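Local structure of transcriptional regulator, MerR-family (Cupriavidus metallidurans CH34, 5GPE) at residues 16-21 / 46-51; 22-27 / 59-64; 65-70 / 82-87. The protein binds lead(II) and probably binds DNA to regulate transcription in response to the metal. All blocks are in the same frame, centred on the assembly; numbering follows the deposited sequence.

Contact 1 of 3, residues 16-21 / 46-51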
loop_
_atom_site.group_PDB
_atom_site.type_symbol
_atom_site.label_atom_id
_atom_site.label_comp_id
_atom_site.label_asym_id
_atom_site.label_seq_id
_atom_site.Cartn_x
_atom_site.Cartn_y
_atom_site.Cartn_z
ATOM N N GLN B 16 11.230 -16.523 10.897
ATOM C CA GLN B 16 10.449 -15.377 11.407
ATOM C C GLN B 16 9.102 -15.195 10.667
ATOM O O GLN B 16 8.121 -14.747 11.256
ATOM C CB GLN B 16 11.278 -14.089 11.362
ATOM C CG GLN B 16 11.651 -13.608 9.967
ATOM C CD GLN B 16 12.451 -12.322 9.995
ATOM O OE1 GLN B 16 11.925 -11.243 9.707
ATOM N NE2 GLN B 16 13.712 -12.417 10.364
ATOM N N THR B 17 9.069 -15.552 9.384
ATOM C CA THR B 17 7.837 -15.521 8.607
ATOM C C THR B 17 6.849 -16.599 9.073
ATOM O O THR B 17 5.669 -16.327 9.226
ATOM C CB THR B 17 8.108 -15.643 7.101
ATOM O OG1 THR B 17 8.984 -14.588 6.700
ATOM C CG2 THR B 17 6.812 -15.539 6.290
ATOM N N VAL B 18 7.343 -17.811 9.321
ATOM C CA VAL B 18 6.523 -18.863 9.903
ATOM C C VAL B 18 5.936 -18.402 11.247
ATOM O O VAL B 18 4.745 -18.583 11.502
ATOM C CB VAL B 18 7.313 -20.181 10.116
ATOM C CG1 VAL B 18 6.437 -21.241 10.764
ATOM C CG2 VAL B 18 7.848 -20.714 8.792
ATOM N N ARG B 19 6.779 -17.829 12.110
ATOM C CA ARG B 19 6.328 -17.350 13.427
ATOM C C ARG B 19 5.324 -16.204 13.321
ATOM O O ARG B 19 4.410 -16.095 14.131
ATOM C CB ARG B 19 7.516 -16.912 14.298
ATOM C CG ARG B 19 8.385 -18.062 14.744
ATOM C CD ARG B 19 9.076 -17.807 16.066
ATOM N NE ARG B 19 9.783 -19.021 16.461
ATOM C CZ ARG B 19 11.096 -19.223 16.464
ATOM N NH1 ARG B 19 11.954 -18.270 16.114
ATOM N NH2 ARG B 19 11.543 -20.425 16.838
ATOM N N PHE B 20 5.497 -15.355 12.325
ATOM C CA PHE B 20 4.501 -14.294 12.038
ATOM C C PHE B 20 3.120 -14.900 11.712
ATOM O O PHE B 20 2.105 -14.503 12.279
ATOM C CB PHE B 20 4.992 -13.417 10.887
ATOM C CG PHE B 20 4.003 -12.390 10.434
ATOM C CD1 PHE B 20 3.507 -11.444 11.321
ATOM C CD2 PHE B 20 3.604 -12.337 9.106
ATOM C CE1 PHE B 20 2.598 -10.480 10.896
ATOM C CE2 PHE B 20 2.706 -11.380 8.672
ATOM C CZ PHE B 20 2.201 -10.449 9.571
ATOM N N TYR B 21 3.107 -15.883 10.810
ATOM C CA TYR B 21 1.870 -16.583 10.452
ATOM C C TYR B 21 1.244 -17.313 11.641
ATOM O O TYR B 21 0.024 -17.316 11.788
ATOM C CB TYR B 21 2.115 -17.564 9.309
ATOM C CG TYR B 21 2.525 -16.934 8.003
ATOM C CD1 TYR B 21 2.198 -15.612 7.683
ATOM C CD2 TYR B 21 3.253 -17.656 7.076
ATOM C CE1 TYR B 21 2.587 -15.049 6.483
ATOM C CE2 TYR B 21 3.636 -17.099 5.862
ATOM C CZ TYR B 21 3.307 -15.791 5.582
ATOM O OH TYR B 21 3.663 -15.220 4.389
ATOM N N GLN B 46 2.184 -27.761 3.621
ATOM C CA GLN B 46 1.145 -27.499 2.623
ATOM C C GLN B 46 0.357 -26.222 2.935
ATOM O O GLN B 46 -0.062 -25.498 2.033
ATOM C CB GLN B 46 0.193 -28.693 2.478
ATOM C CG GLN B 46 0.827 -29.917 1.816
ATOM C CD GLN B 46 1.555 -29.575 0.518
ATOM O OE1 GLN B 46 1.030 -28.837 -0.329
ATOM N NE2 GLN B 46 2.784 -30.070 0.373
ATOM N N ARG B 47 0.214 -25.907 4.211
ATOM C CA ARG B 47 -0.443 -24.697 4.646
ATOM C C ARG B 47 0.393 -23.480 4.254
ATOM O O ARG B 47 -0.094 -22.557 3.714
ATOM C CB ARG B 47 -0.628 -24.728 6.136
ATOM C CG ARG B 47 -1.030 -23.422 6.739
ATOM C CD ARG B 47 -2.391 -23.089 6.282
ATOM N NE ARG B 47 -3.390 -24.081 6.591
ATOM C CZ ARG B 47 -4.136 -24.094 7.674
ATOM N NH1 ARG B 47 -3.977 -23.217 8.608
ATOM N NH2 ARG B 47 -5.051 -25.010 7.802
ATOM N N LEU B 48 1.671 -23.527 4.513
ATOM C CA LEU B 48 2.580 -22.442 4.147
ATOM C C LEU B 48 2.618 -22.183 2.651
ATOM O O LEU B 48 2.633 -21.029 2.217
ATOM C CB LEU B 48 3.996 -22.706 4.660
ATOM C CG LEU B 48 4.209 -22.535 6.164
ATOM C CD1 LEU B 48 5.590 -23.024 6.559
ATOM C CD2 LEU B 48 3.993 -21.073 6.532
ATOM N N LEU B 49 2.592 -23.256 1.868
ATOM C CA LEU B 49 2.536 -23.126 0.423
ATOM C C LEU B 49 1.223 -22.474 -0.033
ATOM O O LEU B 49 1.238 -21.636 -0.931
ATOM C CB LEU B 49 2.759 -24.474 -0.263
ATOM C CG LEU B 49 4.123 -25.125 -0.007
ATOM C CD1 LEU B 49 4.210 -26.471 -0.720
ATOM C CD2 LEU B 49 5.293 -24.240 -0.423
ATOM N N PHE B 50 0.110 -22.843 0.596
ATOM C CA PHE B 50 -1.201 -22.241 0.319
ATOM C C PHE B 50 -1.164 -20.748 0.613
ATOM O O PHE B 50 -1.577 -19.947 -0.206
ATOM C CB PHE B 50 -2.303 -22.923 1.165
ATOM C CG PHE B 50 -3.689 -22.370 0.944
ATOM C CD1 PHE B 50 -4.139 -21.260 1.661
ATOM C CD2 PHE B 50 -4.555 -22.962 0.033
ATOM C CE1 PHE B 50 -5.418 -20.757 1.455
ATOM C CE2 PHE B 50 -5.828 -22.467 -0.168
ATOM C CZ PHE B 50 -6.260 -21.355 0.533
ATOM N N ILE B 51 -0.635 -20.389 1.770
ATOM C CA ILE B 51 -0.470 -18.983 2.172
ATOM C C ILE B 51 0.404 -18.209 1.169
ATOM O O ILE B 51 0.056 -17.093 0.774
ATOM C CB ILE B 51 0.128 -18.856 3.595
ATOM C CG1 ILE B 51 -0.868 -19.389 4.636
ATOM C CG2 ILE B 51 0.463 -17.400 3.931
ATOM C CD1 ILE B 51 -0.255 -19.657 5.985
#
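Y21 carries most of this contact, its ring met by I51 over one face and by L48 at the edge. The first kind of interaction is a CH-pi contact: CG2 of I51 sits over the Y21 ring, 3.9 Å from the centroid and 22° off the ring normal. With chi1 at -66°, I51 places CG2 anti to its own backbone N, while CD1 lies off the same face, beyond the rim beside Y21 CD2. On the opposite face lies a backbone oxygen, T17 O, offset toward the rim, so the ring is covered from both sides.

Plain apolar packing makes up the rest. L48 forks: its CD2 comes in at the ring edge, in plane, with Y21 CD2 and L48 CD2 3.5 Å apart, and its CD1 meets V18 CG2 at 3.9 Å. V18 and L48 cross at about a right angle.

No hydrogen bond spans the two segments; Y21 OH is hydrogen-bonded to R55 NH1, farther along helix 42-56. I4, L7 and A11 of helix 4-11 pack onto V18 and L48. The axes of 16-21 and 46-51 stand 11.9 Å apart at 87°, and this near-perpendicular packing forms part of the apolar core of a MerR-type helix-turn-helix domain.

Contact 2 of 3, residues 22-27 / 59-64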
loop_
_atom_site.group_PDB
_atom_site.type_symbol
_atom_site.label_atom_id
_atom_site.label_comp_id
_atom_site.label_asym_id
_atom_site.label_seq_id
_atom_site.Cartn_x
_atom_site.Cartn_y
_atom_site.Cartn_z
ATOM N N GLU B 22 2.072 -17.886 12.507
ATOM C CA GLU B 22 1.592 -18.472 13.768
ATOM C C GLU B 22 0.922 -17.443 14.664
ATOM O O GLU B 22 -0.182 -17.670 15.156
ATOM C CB GLU B 22 2.732 -19.119 14.552
ATOM C CG GLU B 22 3.207 -20.420 13.950
ATOM C CD GLU B 22 4.232 -21.141 14.808
ATOM O OE1 GLU B 22 5.155 -20.475 15.337
ATOM O OE2 GLU B 22 4.125 -22.378 14.918
ATOM N N SER B 23 1.595 -16.316 14.880
ATOM C CA SER B 23 1.040 -15.234 15.717
ATOM C C SER B 23 -0.280 -14.681 15.155
ATOM O O SER B 23 -1.123 -14.220 15.912
ATOM C CB SER B 23 2.053 -14.101 15.911
ATOM O OG SER B 23 2.275 -13.414 14.690
ATOM N N GLU B 24 -0.451 -14.758 13.833
ATOM C CA GLU B 24 -1.685 -14.318 13.157
ATOM C C GLU B 24 -2.780 -15.401 13.017
ATOM O O GLU B 24 -3.818 -15.151 12.415
ATOM C CB GLU B 24 -1.342 -13.736 11.779
ATOM C CG GLU B 24 -0.640 -12.401 11.859
ATOM C CD GLU B 24 -1.524 -11.313 12.444
ATOM O OE1 GLU B 24 -2.679 -11.033 11.991
ATOM O OE2 GLU B 24 -1.042 -10.758 13.423
ATOM N N GLY B 25 -2.568 -16.579 13.596
ATOM C CA GLY B 25 -3.580 -17.631 13.606
ATOM C C GLY B 25 -3.773 -18.332 12.273
ATOM O O GLY B 25 -4.810 -18.948 12.055
ATOM N N LEU B 26 -2.766 -18.281 11.403
ATOM C CA LEU B 26 -2.849 -18.907 10.079
ATOM C C LEU B 26 -2.334 -20.334 10.024
ATOM O O LEU B 26 -2.496 -21.006 9.009
ATOM C CB LEU B 26 -2.107 -18.073 9.047
ATOM C CG LEU B 26 -2.525 -16.598 8.951
ATOM C CD1 LEU B 26 -1.765 -15.933 7.817
ATOM C CD2 LEU B 26 -4.019 -16.423 8.746
ATOM N N LEU B 27 -1.724 -20.828 11.077
ATOM C CA LEU B 27 -1.204 -22.190 11.077
ATOM C C LEU B 27 -1.823 -23.071 12.146
ATOM O O LEU B 27 -2.004 -22.641 13.222
ATOM C CB LEU B 27 0.297 -22.197 11.274
ATOM C CG LEU B 27 1.204 -21.638 10.194
ATOM C CD1 LEU B 27 2.642 -21.960 10.462
ATOM C CD2 LEU B 27 0.811 -22.193 8.864
ATOM N N MET B 59 -3.513 -11.179 -1.818
ATOM C CA MET B 59 -4.480 -11.328 -0.742
ATOM C C MET B 59 -3.927 -10.856 0.599
ATOM O O MET B 59 -2.804 -11.162 0.956
ATOM C CB MET B 59 -4.907 -12.755 -0.551
ATOM C CG MET B 59 -6.411 -13.093 -0.806
ATOM S SD MET B 59 -6.572 -13.254 -2.536
ATOM C CE MET B 59 -6.149 -14.980 -2.709
ATOM N N THR B 60 -4.769 -10.181 1.357
ATOM C CA THR B 60 -4.405 -9.754 2.700
ATOM C C THR B 60 -4.517 -10.925 3.668
ATOM O O THR B 60 -5.153 -11.947 3.370
ATOM C CB THR B 60 -5.343 -8.647 3.219
ATOM O OG1 THR B 60 -6.627 -9.221 3.516
ATOM C CG2 THR B 60 -5.480 -7.505 2.192
ATOM N N LEU B 61 -3.955 -10.743 4.852
ATOM C CA LEU B 61 -4.073 -11.741 5.925
ATOM C C LEU B 61 -5.527 -12.049 6.313
ATOM O O LEU B 61 -5.849 -13.179 6.649
ATOM C CB LEU B 61 -3.303 -11.298 7.167
ATOM C CG LEU B 61 -1.844 -11.778 7.350
ATOM C CD1 LEU B 61 -1.057 -11.927 6.063
ATOM C CD2 LEU B 61 -1.129 -10.829 8.296
ATOM N N ASP B 62 -6.400 -11.039 6.257
ATOM C CA ASP B 62 -7.845 -11.224 6.540
ATOM C C ASP B 62 -8.547 -12.104 5.498
ATOM O O ASP B 62 -9.334 -12.988 5.847
ATOM C CB ASP B 62 -8.566 -9.869 6.631
ATOM C CG ASP B 62 -8.098 -9.043 7.817
ATOM O OD1 ASP B 62 -8.031 -9.595 8.936
ATOM O OD2 ASP B 62 -7.787 -7.851 7.630
ATOM N N GLU B 63 -8.250 -11.869 4.223
ATOM C CA GLU B 63 -8.768 -12.727 3.138
ATOM C C GLU B 63 -8.257 -14.160 3.252
ATOM O O GLU B 63 -8.989 -15.118 3.023
ATOM C CB GLU B 63 -8.392 -12.157 1.770
ATOM C CG GLU B 63 -9.095 -10.848 1.418
ATOM C CD GLU B 63 -8.527 -10.211 0.159
ATOM O OE1 GLU B 63 -7.362 -9.745 0.178
ATOM O OE2 GLU B 63 -9.233 -10.214 -0.880
ATOM N N ILE B 64 -6.992 -14.302 3.610
ATOM C CA ILE B 64 -6.373 -15.626 3.724
ATOM C C ILE B 64 -6.981 -16.418 4.880
ATOM O O ILE B 64 -7.191 -17.615 4.774
ATOM C CB ILE B 64 -4.836 -15.517 3.836
ATOM C CG1 ILE B 64 -4.275 -15.017 2.509
ATOM C CG2 ILE B 64 -4.198 -16.867 4.185
ATOM C CD1 ILE B 64 -2.835 -14.542 2.564
#
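The E24 carboxylate meets L61 obliquely: L61 CD2 lies to one side of the carboxylate plane, displaced toward CG and OE1, at 4.0 Å from E24 OE1. Chi1 of E24 (-71°) places CG by the same methyl, with E24 CG and L61 CD2 3.9 Å apart, and the bend at chi2 (-65°) brings the carboxylate back alongside it. Within the MerR-type helix-turn-helix domain, this contact lies between the end of helix 15-23, closed by a Schellman motif, and the first turn of helix 61-71, which T60 and E63 open with a capping box. G25, with its positive phi, is where helix 15-23 ends.

Just past the turn, L26 points toward the second segment and crosses L61 at about a right angle. Its CD1 reaches L61 CG at 4.2 Å and, more loosely, I64 CG2. I51 and Y21 also pack on L26, drawing it into the buried core.

R65 forms salt bridges with both E24 OE1 and D62 OD1. Between two acids only 6.3 Å apart at these oxygens, it would ease their mutual repulsion. In the capping box, E63 OE1 takes T60 N on its anti side, 21° out of plane, and T60 OG1 accepts from E63 N at 3.2 Å.

Contact 3 of 3, residues 65-70 / 82-87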
loop_
_atom_site.group_PDB
_atom_site.type_symbol
_atom_site.label_atom_id
_atom_site.label_comp_id
_atom_site.label_asym_id
_atom_site.label_seq_id
_atom_site.Cartn_x
_atom_site.Cartn_y
_atom_site.Cartn_z
ATOM N N ARG B 65 -7.251 -15.718 5.967
ATOM C CA ARG B 65 -7.879 -16.252 7.154
ATOM C C ARG B 65 -9.264 -16.816 6.719
ATOM O O ARG B 65 -9.615 -17.894 7.039
ATOM C CB ARG B 65 -7.991 -15.193 8.268
ATOM C CG ARG B 65 -7.718 -15.711 9.668
ATOM C CD ARG B 65 -7.252 -14.718 10.782
ATOM N NE ARG B 65 -7.011 -13.376 10.315
ATOM C CZ ARG B 65 -5.940 -12.647 10.555
ATOM N NH1 ARG B 65 -4.999 -13.079 11.315
ATOM N NH2 ARG B 65 -5.819 -11.475 10.021
ATOM N N GLN B 66 -10.001 -16.033 5.966
ATOM C CA GLN B 66 -11.325 -16.427 5.427
ATOM C C GLN B 66 -11.228 -17.662 4.532
ATOM O O GLN B 66 -11.981 -18.617 4.719
ATOM C CB GLN B 66 -12.058 -15.277 4.643
ATOM C CG GLN B 66 -12.658 -14.256 5.595
ATOM C CD GLN B 66 -13.499 -13.182 4.906
ATOM O OE1 GLN B 66 -13.690 -13.188 3.686
ATOM N NE2 GLN B 66 -14.042 -12.276 5.705
ATOM N N LEU B 67 -10.257 -17.665 3.617
ATOM C CA LEU B 67 -10.060 -18.819 2.726
ATOM C C LEU B 67 -9.670 -20.085 3.480
ATOM O O LEU B 67 -10.195 -21.166 3.187
ATOM C CB LEU B 67 -9.007 -18.526 1.657
ATOM C CG LEU B 67 -9.394 -17.475 0.622
ATOM C CD1 LEU B 67 -8.181 -17.143 -0.212
ATOM C CD2 LEU B 67 -10.515 -17.958 -0.269
ATOM N N LEU B 68 -8.760 -19.946 4.454
ATOM C CA LEU B 68 -8.350 -21.076 5.298
ATOM C C LEU B 68 -9.531 -21.672 6.078
ATOM O O LEU B 68 -9.648 -22.894 6.195
ATOM C CB LEU B 68 -7.220 -20.670 6.257
ATOM C CG LEU B 68 -5.843 -20.442 5.612
ATOM C CD1 LEU B 68 -4.885 -19.820 6.608
ATOM C CD2 LEU B 68 -5.255 -21.739 5.071
ATOM N N ASN B 69 -10.374 -20.809 6.637
ATOM C CA ASN B 69 -11.560 -21.263 7.384
ATOM C C ASN B 69 -12.533 -22.069 6.504
ATOM O O ASN B 69 -13.039 -23.108 6.923
ATOM C CB ASN B 69 -12.280 -20.081 8.051
ATOM C CG ASN B 69 -11.574 -19.588 9.323
ATOM O OD1 ASN B 69 -10.801 -20.307 9.972
ATOM N ND2 ASN B 69 -11.864 -18.350 9.698
ATOM N N LEU B 70 -12.727 -21.620 5.265
ATOM C CA LEU B 70 -13.510 -22.368 4.276
ATOM C C LEU B 70 -12.813 -23.676 3.816
ATOM O O LEU B 70 -13.464 -24.732 3.697
ATOM C CB LEU B 70 -13.800 -21.498 3.072
ATOM C CG LEU B 70 -14.787 -20.377 3.394
ATOM C CD1 LEU B 70 -14.634 -19.213 2.428
ATOM C CD2 LEU B 70 -16.218 -20.906 3.423
ATOM N N ASN B 82 -15.784 -17.526 -4.284
ATOM C CA ASN B 82 -16.034 -16.769 -5.533
ATOM C C ASN B 82 -16.266 -15.276 -5.252
ATOM O O ASN B 82 -15.718 -14.410 -5.948
ATOM C CB ASN B 82 -17.248 -17.321 -6.315
ATOM C CG ASN B 82 -17.012 -18.727 -6.863
ATOM O OD1 ASN B 82 -15.910 -19.059 -7.282
ATOM N ND2 ASN B 82 -18.065 -19.536 -6.907
ATOM N N ALA B 83 -17.087 -14.991 -4.244
ATOM C CA ALA B 83 -17.403 -13.596 -3.854
ATOM C C ALA B 83 -16.168 -12.823 -3.371
ATOM O O ALA B 83 -16.024 -11.632 -3.637
ATOM C CB ALA B 83 -18.485 -13.577 -2.776
ATOM N N LEU B 84 -15.294 -13.506 -2.650
ATOM C CA LEU B 84 -14.040 -12.910 -2.165
ATOM C C LEU B 84 -13.116 -12.513 -3.322
ATOM O O LEU B 84 -12.598 -11.395 -3.373
ATOM C CB LEU B 84 -13.341 -13.881 -1.227
ATOM C CG LEU B 84 -12.041 -13.442 -0.558
ATOM C CD1 LEU B 84 -11.847 -14.233 0.727
ATOM C CD2 LEU B 84 -10.826 -13.628 -1.470
ATOM N N VAL B 85 -12.955 -13.419 -4.285
ATOM C CA VAL B 85 -12.157 -13.126 -5.466
ATOM C C VAL B 85 -12.808 -12.031 -6.333
ATOM O O VAL B 85 -12.112 -11.157 -6.849
ATOM C CB VAL B 85 -11.882 -14.391 -6.300
ATOM C CG1 VAL B 85 -11.162 -14.052 -7.599
ATOM C CG2 VAL B 85 -11.058 -15.366 -5.479
ATOM N N ASP B 86 -14.124 -12.095 -6.520
ATOM C CA ASP B 86 -14.839 -11.046 -7.274
ATOM C C ASP B 86 -14.663 -9.665 -6.644
ATOM O O ASP B 86 -14.460 -8.678 -7.363
ATOM C CB ASP B 86 -16.333 -11.361 -7.385
ATOM C CG ASP B 86 -16.628 -12.497 -8.347
ATOM O OD1 ASP B 86 -15.809 -12.756 -9.257
ATOM O OD2 ASP B 86 -17.705 -13.116 -8.219
ATOM N N ALA B 87 -14.751 -9.595 -5.316
ATOM C CA ALA B 87 -14.578 -8.303 -4.596
ATOM C C ALA B 87 -13.137 -7.785 -4.732
ATOM O O ALA B 87 -12.921 -6.585 -4.886
ATOM C CB ALA B 87 -14.964 -8.424 -3.137
#
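CG of L84 is anti to the backbone N (chi1 -178°), which carries its CD1 methyl across to Q66 and L67 on the facing helix. Q66 answers with a chain extended beyond CG and a chi3 of 2°, so that OE1 eclipses CB and both atoms lie beside the same methyl. This is a helix-to-helix joint: helix 61-71, which follows the helix-turn-helix region, rests against the start of the long helix 79-111, which in MerR-family proteins forms the coiled coil of the dimer.

The contact is small and mostly apolar, and no hydrogen bond crosses it. Q66 OE1 is 3.6 Å from L84 CD1, a van der Waals touch between a carbonyl oxygen and a methyl at the exposed border. Q66 CB lies a little farther off, at 4.1 Å from L84 CD1. On the more buried side L67 takes over: its CB points past the other helix, but the branch beyond it swings in to meet L84.

L67 is also packed by F50 and C54 of helix 42-56, and by L125 of the second subunit. N82 ND2 and L70 O are hydrogen-bonded to D114 O and S119 OG of that subunit. Lead is bound by C113 and C122, and the ion about 8 Å from the L67 side chain is consistent with the site of the second subunit, whose D114, S119 and L125 gather here. At the centre of the joint, L84 CD1 is shared by two atoms of L67, standing 4.1 Å from L67 CG and 4.1 Å from L67 CD2.

How the contacts relate
From the N terminus, contact 1 ties helix 15-23 to helix 42-56 and closes the loop 22-45. Contact 2 starts inside that loop and ends beyond it, joining residues 22-27 to 59-64, so the two cross, and helices 15-23, 42-56 and 61-71 become one unit. R47 stitches them directly: its NH1 lies 2.7 Å from L26 O, a probable hydrogen bond. Contact 3 follows in series, closing the short link 71-81 and carrying the unit onto helix 79-111. Helix 61-71 serves contacts 2 and 3 in turn, with E63 O packing on L84 CD1, while L68 of the same helix packs against R47 and F50 of contact 1.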